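Local coordinates for protein tRNA (guanine(9)-N1)-methyltransferase (Schizosaccharomyces pombe, PDB 4JWH) that methylates N1 of guanosine 9 in cytoplasmic tRNA, taking the methyl group from S-adenosyl-L-methionine and releasing S-adenosyl-L-homocysteine, at residues S123-Q127 / G212-D216; E143-F149 / R170-K176; Y191-S196 / N222-A228. One frame throughout, in Å; residues are numbered along the deposited sequence.

Contact 1. Residues S123-Q127 / G212-D216; sequences SLCQQ and GAIVD. With SAH (S-adenosyl-L-homocysteine), chain C.
Behind the cofactor pocket of this SPOUT-clan methyltransferase, Leu124 and Val215 pack helix 118-137 against the loop that follows strand 208-212. One face of the loop takes the helix and another takes S-adenosyl-L-homocysteine. Leu124 lies with both methyls against the backbone at Ala213, the centre of an inverse gamma turn: CD2 stops 3.5 Å from Ala213 O while CD1 meets Ala213 CB. With CG anti to the backbone N (chi1 180°), both methyls of Leu124 are carried toward this turn. Val215 answers with CG2, which fits among Leu124 CB, Ser123 OG and Gln127 NE2, the last at 3.6 Å. No direct hydrogen bond joins helix and loop, so the pairing rests on these van der Waals contacts and one water. On the cofactor side, Gly212 N donates to SAH O2' at 3.0 Å, and a side chain on Gly212 would run into the ribose O3'. Asp216, the proton acceptor of the reaction, receives a bond from the SAH amino N on OD2, which Tyr220 N also reaches. The bridging water donates to Gln127 OE1 at 2.9 Å and to Ile214 O at 3.1 Å.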
loop_
_atom_site.group_PDB
_atom_site.type_symbol
_atom_site.label_atom_id
_atom_site.label_comp_id
_atom_site.label_asym_id
_atom_site.label_seq_id
_atom_site.Cartn_x
_atom_site.Cartn_y
_atom_site.Cartn_z
ATOM N N SER A 123 -14.025 1.727 -6.090
ATOM C CA SER A 123 -12.801 2.529 -6.141
ATOM C C SER A 123 -11.553 1.777 -5.615
ATOM O O SER A 123 -10.499 1.785 -6.258
ATOM C CB SER A 123 -12.999 3.859 -5.418
ATOM O OG SER A 123 -11.734 4.411 -5.082
ATOM N N LEU A 124 -11.679 1.124 -4.461
ATOM C CA LEU A 124 -10.583 0.332 -3.887
ATOM C C LEU A 124 -10.098 -0.728 -4.882
ATOM O O LEU A 124 -8.915 -0.934 -5.107
ATOM C CB LEU A 124 -11.035 -0.310 -2.563
ATOM C CG LEU A 124 -9.956 -1.174 -1.881
ATOM C CD1 LEU A 124 -8.716 -0.301 -1.507
ATOM C CD2 LEU A 124 -10.553 -1.836 -0.669
ATOM N N CYS A 125 -11.031 -1.378 -5.540
ATOM C CA CYS A 125 -10.652 -2.409 -6.471
ATOM C C CYS A 125 -9.779 -1.869 -7.644
ATOM O O CYS A 125 -8.782 -2.473 -8.040
ATOM C CB CYS A 125 -11.920 -3.070 -6.966
ATOM S SG CYS A 125 -11.577 -4.287 -8.177
ATOM N N GLN A 126 -10.167 -0.709 -8.178
ATOM C CA GLN A 126 -9.365 0.020 -9.173
ATOM C C GLN A 126 -7.977 0.342 -8.589
ATOM O O GLN A 126 -6.950 0.167 -9.233
ATOM C CB GLN A 126 -10.135 1.286 -9.608
ATOM C CG GLN A 126 -9.318 2.406 -10.266
ATOM C CD GLN A 126 -10.199 3.578 -10.710
ATOM O OE1 GLN A 126 -10.194 4.657 -10.093
ATOM N NE2 GLN A 126 -10.968 3.363 -11.777
ATOM N N GLN A 127 -7.959 0.759 -7.338
ATOM C CA GLN A 127 -6.693 1.122 -6.681
ATOM C C GLN A 127 -5.771 -0.062 -6.460
ATOM O O GLN A 127 -4.552 0.086 -6.626
ATOM C CB GLN A 127 -6.975 1.833 -5.378
ATOM C CG GLN A 127 -7.561 3.186 -5.620
ATOM C CD GLN A 127 -7.821 3.957 -4.368
ATOM O OE1 GLN A 127 -7.102 3.830 -3.383
ATOM N NE2 GLN A 127 -8.827 4.818 -4.408
ATOM N N GLY A 212 -3.260 0.498 4.554
ATOM C CA GLY A 212 -4.698 0.225 4.758
ATOM C C GLY A 212 -5.499 0.198 3.464
ATOM O O GLY A 212 -5.556 1.192 2.740
ATOM N N ALA A 213 -6.130 -0.930 3.150
ATOM C CA ALA A 213 -6.894 -1.000 1.899
ATOM C C ALA A 213 -8.308 -0.526 2.201
ATOM O O ALA A 213 -9.210 -1.325 2.482
ATOM C CB ALA A 213 -6.890 -2.415 1.289
ATOM N N ILE A 214 -8.478 0.791 2.158
ATOM C CA ILE A 214 -9.764 1.412 2.442
ATOM C C ILE A 214 -9.909 2.774 1.744
ATOM O O ILE A 214 -8.973 3.567 1.680
ATOM C CB ILE A 214 -10.008 1.549 3.989
ATOM C CG1 ILE A 214 -11.449 2.042 4.276
ATOM C CG2 ILE A 214 -8.920 2.412 4.660
ATOM C CD1 ILE A 214 -11.841 2.054 5.734
ATOM N N VAL A 215 -11.088 3.008 1.196
ATOM C CA VAL A 215 -11.462 4.268 0.591
ATOM C C VAL A 215 -12.549 4.889 1.465
ATOM O O VAL A 215 -13.715 4.489 1.403
ATOM C CB VAL A 215 -11.981 4.029 -0.847
ATOM C CG1 VAL A 215 -12.580 5.306 -1.469
ATOM C CG2 VAL A 215 -10.848 3.487 -1.703
ATOM N N ASP A 216 -12.142 5.811 2.329
ATOM C CA ASP A 216 -13.057 6.375 3.318
ATOM C C ASP A 216 -13.107 7.905 3.291
ATOM O O ASP A 216 -13.944 8.492 3.962
ATOM C CB ASP A 216 -12.718 5.785 4.710
ATOM C CG ASP A 216 -11.461 6.378 5.323
ATOM O OD1 ASP A 216 -10.530 6.698 4.568
ATOM O OD2 ASP A 216 -11.391 6.516 6.568
HETATM N N SAH C . -8.776 6.844 7.783
HETATM C CA SAH C . -8.047 5.817 7.055
HETATM C CB SAH C . -7.933 6.321 5.592
HETATM C CG SAH C . -6.611 6.024 5.017
HETATM S SD SAH C . -6.134 6.287 3.354
HETATM C C SAH C . -6.831 5.444 7.893
HETATM O O SAH C . -5.763 5.096 7.486
HETATM O OXT SAH C . -6.933 5.424 9.083
HETATM C "C5'" SAH C . -5.571 4.694 2.907
HETATM C "C4'" SAH C . -4.171 4.277 3.346
HETATM O "O4'" SAH C . -3.162 5.007 2.720
HETATM C "C3'" SAH C . -3.854 4.352 4.845
HETATM O "O3'" SAH C . -4.353 3.260 5.560
HETATM C "C2'" SAH C . -2.369 4.451 4.887
HETATM O "O2'" SAH C . -1.849 3.161 4.857
HETATM C "C1'" SAH C . -2.099 5.198 3.607
HETATM N N9 SAH C . -1.799 6.625 3.815
HETATM C C8 SAH C . -2.484 7.634 3.357
HETATM N N7 SAH C . -1.933 8.784 3.640
HETATM C C5 SAH C . -0.833 8.517 4.274
HETATM C C6 SAH C . 0.261 9.278 4.879
HETATM N N6 SAH C . 0.256 10.585 4.845
HETATM N N1 SAH C . 1.232 8.612 5.455
HETATM C C2 SAH C . 1.242 7.291 5.491
HETATM N N3 SAH C . 0.294 6.542 4.988
HETATM C C4 SAH C . -0.750 7.081 4.371
HETATM O O HOH W 1 -7.789 4.918 -0.797
#

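Contact 2. Residues E143-F149 / R170-K176; sequences ELFATNF and RYNPTTK
Asn172 and Glu143 clasp one end of a parallel strand pair, 143-147 beside 171-173, the two strands of a beta-alpha-beta unit whose crossover helix is 151-161. Strand 171-173 is the outermost on this side of the sheet.

Asn172 can be followed outward. Its CB sits over the centre of the Phe145 ring, 3.7 Å from the centroid, in a CH-pi contact. From there CG turns anti to the carbonyl carbon (chi1 -43°), which lays the amide over the same ring, the two planes 19° apart. At the tip, ND2 spends both hydrogens: one goes to Leu144 O at 2.8 Å, arriving above the carbonyl plane, the other almost straight to Glu143 OE1 at 3.0 Å, on the anti side of the carboxylate. Leu144 O also takes Asn172 N, so two donors of one residue grip it; the two ND2 bonds and the stacked ring probably keep the amide from turning.

The other carboxylate oxygen, Glu143 OE2, lies over a face of the Arg170 guanidinium, 3.6 Å from NE; this salt bridge works through charge alone, with no N-H aimed at the oxygen. Phe182 meets the Phe145 ring edge-to-face, and Glu181 of helix 178-181 also touches Phe145.

The face bearing Leu144, Ala146, Tyr171 and Pro173 is largely apolar, with Leu144 CD2 at the edge of the Tyr171 ring. Further along, Asn148 N bonds to Lys176 O, and Phe149 N donates to Thr174 O at 2.8 Å.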
loop_
_atom_site.group_PDB
_atom_site.type_symbol
_atom_site.label_atom_id
_atom_site.label_comp_id
_atom_site.label_asym_id
_atom_site.label_seq_id
_atom_site.Cartn_x
_atom_site.Cartn_y
_atom_site.Cartn_z
ATOM N N GLU A 143 7.371 -7.652 -3.546
ATOM C CA GLU A 143 6.295 -8.630 -3.414
ATOM C C GLU A 143 5.080 -7.955 -2.783
ATOM O O GLU A 143 5.129 -7.478 -1.623
ATOM C CB GLU A 143 6.733 -9.887 -2.614
ATOM C CG GLU A 143 7.630 -10.885 -3.409
ATOM C CD GLU A 143 6.964 -11.645 -4.574
ATOM O OE1 GLU A 143 5.722 -11.709 -4.728
ATOM O OE2 GLU A 143 7.723 -12.232 -5.365
ATOM N N LEU A 144 4.015 -7.893 -3.578
ATOM C CA LEU A 144 2.729 -7.350 -3.173
ATOM C C LEU A 144 1.822 -8.399 -2.531
ATOM O O LEU A 144 1.569 -9.445 -3.115
ATOM C CB LEU A 144 2.031 -6.694 -4.384
ATOM C CG LEU A 144 0.733 -5.894 -4.162
ATOM C CD1 LEU A 144 0.984 -4.815 -3.124
ATOM C CD2 LEU A 144 0.186 -5.271 -5.509
ATOM N N PHE A 145 1.341 -8.119 -1.321
ATOM C CA PHE A 145 0.420 -9.009 -0.633
ATOM C C PHE A 145 -0.882 -8.278 -0.485
ATOM O O PHE A 145 -0.897 -7.028 -0.319
ATOM C CB PHE A 145 0.926 -9.430 0.760
ATOM C CG PHE A 145 1.996 -10.512 0.728
ATOM C CD1 PHE A 145 1.737 -11.802 1.232
ATOM C CD2 PHE A 145 3.250 -10.235 0.207
ATOM C CE1 PHE A 145 2.719 -12.795 1.213
ATOM C CE2 PHE A 145 4.239 -11.216 0.177
ATOM C CZ PHE A 145 3.959 -12.519 0.668
ATOM N N ALA A 146 -1.969 -9.039 -0.571
ATOM C CA ALA A 146 -3.301 -8.532 -0.209
ATOM C C ALA A 146 -3.888 -9.450 0.887
ATOM O O ALA A 146 -4.338 -10.586 0.605
ATOM C CB ALA A 146 -4.189 -8.495 -1.411
ATOM N N THR A 147 -3.881 -8.971 2.129
ATOM C CA THR A 147 -4.252 -9.821 3.272
ATOM C C THR A 147 -5.689 -9.564 3.749
ATOM O O THR A 147 -6.244 -8.487 3.506
ATOM C CB THR A 147 -3.215 -9.700 4.451
ATOM O OG1 THR A 147 -3.127 -8.334 4.890
ATOM C CG2 THR A 147 -1.818 -10.185 4.013
ATOM N N ASN A 148 -6.267 -10.533 4.452
ATOM C CA ASN A 148 -7.722 -10.632 4.651
ATOM C C ASN A 148 -8.461 -10.411 3.336
ATOM O O ASN A 148 -9.493 -9.771 3.324
ATOM C CB ASN A 148 -8.245 -9.633 5.693
ATOM C CG ASN A 148 -7.873 -10.012 7.111
ATOM O OD1 ASN A 148 -6.948 -9.451 7.683
ATOM N ND2 ASN A 148 -8.611 -10.949 7.690
ATOM N N PHE A 149 -7.897 -10.866 2.227
ATOM C CA PHE A 149 -8.539 -10.657 0.915
ATOM C C PHE A 149 -9.758 -11.566 0.729
ATOM O O PHE A 149 -9.635 -12.781 0.804
ATOM C CB PHE A 149 -7.541 -10.818 -0.228
ATOM C CG PHE A 149 -8.058 -10.319 -1.561
ATOM C CD1 PHE A 149 -8.505 -11.213 -2.522
ATOM C CD2 PHE A 149 -8.129 -8.946 -1.836
ATOM C CE1 PHE A 149 -9.000 -10.750 -3.757
ATOM C CE2 PHE A 149 -8.624 -8.482 -3.044
ATOM C CZ PHE A 149 -9.073 -9.385 -4.006
ATOM N N ARG A 170 4.064 -11.383 -9.004
ATOM C CA ARG A 170 4.570 -10.769 -7.761
ATOM C C ARG A 170 3.405 -10.287 -6.888
ATOM O O ARG A 170 3.458 -9.219 -6.273
ATOM C CB ARG A 170 5.552 -9.609 -8.055
ATOM C CG ARG A 170 6.945 -10.037 -8.504
ATOM C CD ARG A 170 8.054 -9.120 -7.932
ATOM N NE ARG A 170 9.254 -9.900 -7.627
ATOM C CZ ARG A 170 10.097 -9.683 -6.613
ATOM N NH1 ARG A 170 9.933 -8.671 -5.758
ATOM N NH2 ARG A 170 11.140 -10.495 -6.467
ATOM N N TYR A 171 2.356 -11.095 -6.850
ATOM C CA TYR A 171 1.114 -10.742 -6.205
ATOM C C TYR A 171 0.627 -11.922 -5.371
ATOM O O TYR A 171 0.545 -13.052 -5.846
ATOM C CB TYR A 171 0.087 -10.323 -7.254
ATOM C CG TYR A 171 -1.324 -10.143 -6.754
ATOM C CD1 TYR A 171 -2.324 -11.063 -7.087
ATOM C CD2 TYR A 171 -1.679 -9.016 -6.000
ATOM C CE1 TYR A 171 -3.634 -10.888 -6.642
ATOM C CE2 TYR A 171 -2.971 -8.836 -5.546
ATOM C CZ TYR A 171 -3.952 -9.771 -5.862
ATOM O OH TYR A 171 -5.241 -9.585 -5.396
ATOM N N ASN A 172 0.332 -11.656 -4.118
ATOM C CA ASN A 172 0.015 -12.711 -3.180
ATOM C C ASN A 172 -1.253 -12.411 -2.370
ATOM O O ASN A 172 -1.159 -11.845 -1.270
ATOM C CB ASN A 172 1.218 -12.941 -2.251
ATOM C CG ASN A 172 2.553 -12.941 -2.990
ATOM O OD1 ASN A 172 3.092 -13.997 -3.295
ATOM N ND2 ASN A 172 3.088 -11.746 -3.291
ATOM N N PRO A 173 -2.440 -12.767 -2.908
ATOM C CA PRO A 173 -3.632 -12.596 -2.088
ATOM C C PRO A 173 -3.784 -13.733 -1.068
ATOM O O PRO A 173 -3.318 -14.858 -1.307
ATOM C CB PRO A 173 -4.774 -12.602 -3.109
ATOM C CG PRO A 173 -4.247 -13.476 -4.239
ATOM C CD PRO A 173 -2.762 -13.235 -4.276
ATOM N N THR A 174 -4.394 -13.428 0.074
ATOM C CA THR A 174 -4.606 -14.439 1.106
ATOM C C THR A 174 -5.707 -14.016 2.049
ATOM O O THR A 174 -5.889 -12.822 2.312
ATOM C CB THR A 174 -3.287 -14.813 1.861
ATOM O OG1 THR A 174 -3.546 -15.908 2.739
ATOM C CG2 THR A 174 -2.718 -13.626 2.686
ATOM N N THR A 175 -6.468 -14.991 2.538
ATOM C CA THR A 175 -7.475 -14.724 3.552
ATOM C C THR A 175 -6.771 -14.465 4.888
ATOM O O THR A 175 -7.333 -13.803 5.746
ATOM C CB THR A 175 -8.544 -15.876 3.718
ATOM O OG1 THR A 175 -7.865 -17.087 4.046
ATOM C CG2 THR A 175 -9.324 -16.087 2.440
ATOM N N LYS A 176 -5.538 -14.944 5.050
ATOM C CA LYS A 176 -4.806 -14.684 6.295
ATOM C C LYS A 176 -4.650 -13.184 6.506
ATOM O O LYS A 176 -4.476 -12.410 5.539
ATOM C CB LYS A 176 -3.412 -15.342 6.311
ATOM C CG LYS A 176 -3.451 -16.891 6.286
ATOM C CD LYS A 176 -2.029 -17.452 6.399
ATOM C CE LYS A 176 -2.024 -18.960 6.573
ATOM N NZ LYS A 176 -2.367 -19.665 5.294
#

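Contact 3. Residues Y191-S196 / N222-A228; sequences YLSADS and NLCQNKA. With SAH (S-adenosyl-L-homocysteine), chain C.
Tyr191 and Cys224 begin a contact between the end of strand 189-192 and the start of helix 223-231, two walls of the SAM pocket in this SPOUT-clan fold. Tyr191 CB packs on Ala228 CB at 3.6 Å, and chi1 of -151° swings the ring away from the backbone N and along the helix until CE2 meets Cys224 CB at 3.4 Å. The Cys224 sulfur stands obliquely to this ring. Tyr191 OH bonds to Asp109, which also pairs in a salt bridge with Lys227, and the ring edge faces SAH O3'. Replacing Tyr191 by an alanine is likely to open a gap beside Cys224 and Ala228 and leave Asp109 without its hydroxyl partner.

Leu192 turns its side chain from the helix, but its carbonyl O accepts from the ribose O2' at 2.8 Å. Ser193 OG takes the N-H of Asp195, forming an ST turn, and donates to a water. Ala194 sets CB over a face of the adenine, 3.4 Å from SAH N6. Asp195 OD2 accepts from Asn222 N at 3.0 Å, met from above the carboxylate plane, and from the same water. Ser196 lies against Gln225 OE1, with CA 3.3 Å away; both side chains also bond to Thr235.

The water also takes Gln225 N and donates to SAH OXT, which Cys224 N reaches directly at 3.1 Å. One backbone N-H at the helix start thus meets the cofactor carboxylate directly and the next through water, and this N-terminal end would probably steady its negative charge.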
loop_
_atom_site.group_PDB
_atom_site.type_symbol
_atom_site.label_atom_id
_atom_site.label_comp_id
_atom_site.label_asym_id
_atom_site.label_seq_id
_atom_site.Cartn_x
_atom_site.Cartn_y
_atom_site.Cartn_z
ATOM N N TYR A 191 3.117 -0.294 9.858
ATOM C CA TYR A 191 1.847 0.123 9.293
ATOM C C TYR A 191 1.921 1.626 8.967
ATOM O O TYR A 191 2.063 2.471 9.854
ATOM C CB TYR A 191 0.704 -0.165 10.273
ATOM C CG TYR A 191 -0.644 -0.438 9.614
ATOM C CD1 TYR A 191 -1.364 -1.576 9.944
ATOM C CD2 TYR A 191 -1.221 0.473 8.707
ATOM C CE1 TYR A 191 -2.601 -1.847 9.370
ATOM C CE2 TYR A 191 -2.466 0.207 8.101
ATOM C CZ TYR A 191 -3.131 -0.980 8.448
ATOM O OH TYR A 191 -4.343 -1.304 7.933
ATOM N N LEU A 192 1.825 1.943 7.684
ATOM C CA LEU A 192 1.806 3.333 7.225
ATOM C C LEU A 192 0.473 4.003 7.601
ATOM O O LEU A 192 -0.596 3.479 7.292
ATOM C CB LEU A 192 2.036 3.363 5.715
ATOM C CG LEU A 192 3.461 2.871 5.334
ATOM C CD1 LEU A 192 3.631 2.751 3.855
ATOM C CD2 LEU A 192 4.539 3.839 5.888
ATOM N N SER A 193 0.550 5.147 8.281
ATOM C CA SER A 193 -0.645 5.908 8.668
ATOM C C SER A 193 -0.358 7.422 8.686
ATOM O O SER A 193 0.648 7.855 9.246
ATOM C CB SER A 193 -1.178 5.428 10.046
ATOM O OG SER A 193 -2.138 6.325 10.614
ATOM N N ALA A 194 -1.241 8.215 8.091
ATOM C CA ALA A 194 -1.091 9.673 8.167
ATOM C C ALA A 194 -1.137 10.207 9.618
ATOM O O ALA A 194 -0.646 11.293 9.905
ATOM C CB ALA A 194 -2.135 10.354 7.297
ATOM N N ASP A 195 -1.712 9.418 10.517
ATOM C CA ASP A 195 -1.927 9.780 11.928
ATOM C C ASP A 195 -0.782 9.432 12.882
ATOM O O ASP A 195 -0.832 9.782 14.068
ATOM C CB ASP A 195 -3.245 9.153 12.406
ATOM C CG ASP A 195 -4.442 9.545 11.498
ATOM O OD1 ASP A 195 -4.577 10.752 11.188
ATOM O OD2 ASP A 195 -5.240 8.667 11.074
ATOM N N SER A 196 0.254 8.759 12.374
ATOM C CA SER A 196 1.402 8.396 13.189
ATOM C C SER A 196 2.146 9.638 13.680
ATOM O O SER A 196 2.175 10.655 12.991
ATOM C CB SER A 196 2.356 7.519 12.398
ATOM O OG SER A 196 3.372 6.969 13.223
ATOM N N ASN A 222 -7.707 7.911 12.574
ATOM C CA ASN A 222 -7.037 7.024 13.517
ATOM C C ASN A 222 -7.312 5.554 13.350
ATOM O O ASN A 222 -6.814 4.758 14.127
ATOM C CB ASN A 222 -7.330 7.417 14.950
ATOM C CG ASN A 222 -6.396 8.465 15.433
ATOM O OD1 ASN A 222 -5.256 8.162 15.806
ATOM N ND2 ASN A 222 -6.838 9.726 15.378
ATOM N N LEU A 223 -8.075 5.191 12.329
ATOM C CA LEU A 223 -8.450 3.780 12.173
ATOM C C LEU A 223 -7.197 2.900 12.126
ATOM O O LEU A 223 -6.997 1.976 12.960
ATOM C CB LEU A 223 -9.304 3.602 10.915
ATOM C CG LEU A 223 -9.704 2.181 10.477
ATOM C CD1 LEU A 223 -10.902 1.667 11.253
ATOM C CD2 LEU A 223 -9.993 2.177 8.990
ATOM N N CYS A 224 -6.345 3.169 11.151
ATOM C CA CYS A 224 -5.180 2.287 10.957
ATOM C C CYS A 224 -4.182 2.458 12.083
ATOM O O CYS A 224 -3.608 1.479 12.586
ATOM C CB CYS A 224 -4.568 2.463 9.557
ATOM S SG CYS A 224 -5.759 1.885 8.309
ATOM N N GLN A 225 -4.021 3.705 12.529
ATOM C CA GLN A 225 -3.159 3.951 13.661
ATOM C C GLN A 225 -3.618 3.106 14.853
ATOM O O GLN A 225 -2.790 2.522 15.544
ATOM C CB GLN A 225 -3.089 5.456 14.002
ATOM C CG GLN A 225 -2.224 5.811 15.249
ATOM C CD GLN A 225 -0.713 5.561 15.063
ATOM O OE1 GLN A 225 -0.182 5.660 13.967
ATOM N NE2 GLN A 225 -0.027 5.250 16.153
ATOM N N ASN A 226 -4.929 3.030 15.082
ATOM C CA ASN A 226 -5.448 2.331 16.273
ATOM C C ASN A 226 -5.241 0.841 16.196
ATOM O O ASN A 226 -4.934 0.179 17.174
ATOM C CB ASN A 226 -6.950 2.606 16.446
ATOM C CG ASN A 226 -7.218 3.968 17.082
ATOM O OD1 ASN A 226 -6.360 4.509 17.757
ATOM N ND2 ASN A 226 -8.385 4.548 16.804
ATOM N N LYS A 227 -5.446 0.319 15.006
ATOM C CA LYS A 227 -5.349 -1.092 14.743
ATOM C C LYS A 227 -3.919 -1.574 15.000
ATOM O O LYS A 227 -3.708 -2.539 15.719
ATOM C CB LYS A 227 -5.766 -1.370 13.294
ATOM C CG LYS A 227 -5.577 -2.847 12.908
ATOM C CD LYS A 227 -6.088 -3.145 11.545
ATOM C CE LYS A 227 -5.901 -4.629 11.262
ATOM N NZ LYS A 227 -6.570 -4.946 9.984
ATOM N N ALA A 228 -2.944 -0.866 14.436
ATOM C CA ALA A 228 -1.538 -1.261 14.558
ATOM C C ALA A 228 -1.024 -1.098 15.993
ATOM O O ALA A 228 -0.287 -1.967 16.473
ATOM C CB ALA A 228 -0.645 -0.486 13.563
HETATM N N SAH C . -8.776 6.844 7.783
HETATM C CA SAH C . -8.047 5.817 7.055
HETATM C CB SAH C . -7.933 6.321 5.592
HETATM C CG SAH C . -6.611 6.024 5.017
HETATM S SD SAH C . -6.134 6.287 3.354
HETATM C C SAH C . -6.831 5.444 7.893
HETATM O O SAH C . -5.763 5.096 7.486
HETATM O OXT SAH C . -6.933 5.424 9.083
HETATM C "C5'" SAH C . -5.571 4.694 2.907
HETATM C "C4'" SAH C . -4.171 4.277 3.346
HETATM O "O4'" SAH C . -3.162 5.007 2.720
HETATM C "C3'" SAH C . -3.854 4.352 4.845
HETATM O "O3'" SAH C . -4.353 3.260 5.560
HETATM C "C2'" SAH C . -2.369 4.451 4.887
HETATM O "O2'" SAH C . -1.849 3.161 4.857
HETATM C "C1'" SAH C . -2.099 5.198 3.607
HETATM N N9 SAH C . -1.799 6.625 3.815
HETATM C C8 SAH C . -2.484 7.634 3.357
HETATM N N7 SAH C . -1.933 8.784 3.640
HETATM C C5 SAH C . -0.833 8.517 4.274
HETATM C C6 SAH C . 0.261 9.278 4.879
HETATM N N6 SAH C . 0.256 10.585 4.845
HETATM N N1 SAH C . 1.232 8.612 5.455
HETATM C C2 SAH C . 1.242 7.291 5.491
HETATM N N3 SAH C . 0.294 6.542 4.988
HETATM C C4 SAH C . -0.750 7.081 4.371
HETATM O O HOH W 2 -4.899 6.039 10.869
#

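Contacts 2 and 3 reach the same parallel sheet, while contact 1 packs a helix on the loop that leaves it. Contact 1 is buried, whereas contacts 2 and 3 are partly buried, contact 2 with exposed residues in and after the outermost strand 171-173. Contacts 1 and 3 both hold S-adenosyl-L-homocysteine and touch each other, Gly212 CA lying 3.5 Å from Tyr191 OH and Ile214 CD1 meeting Leu223 CD2; contact 2 touches neither. The chemistry follows position: contact 1 is van der Waals packing with one bridging water, contact 2 a ladder of backbone bonds with charged side chains at one end, and contact 3 mixes aromatic packing with a water-linked polar network around the ligand.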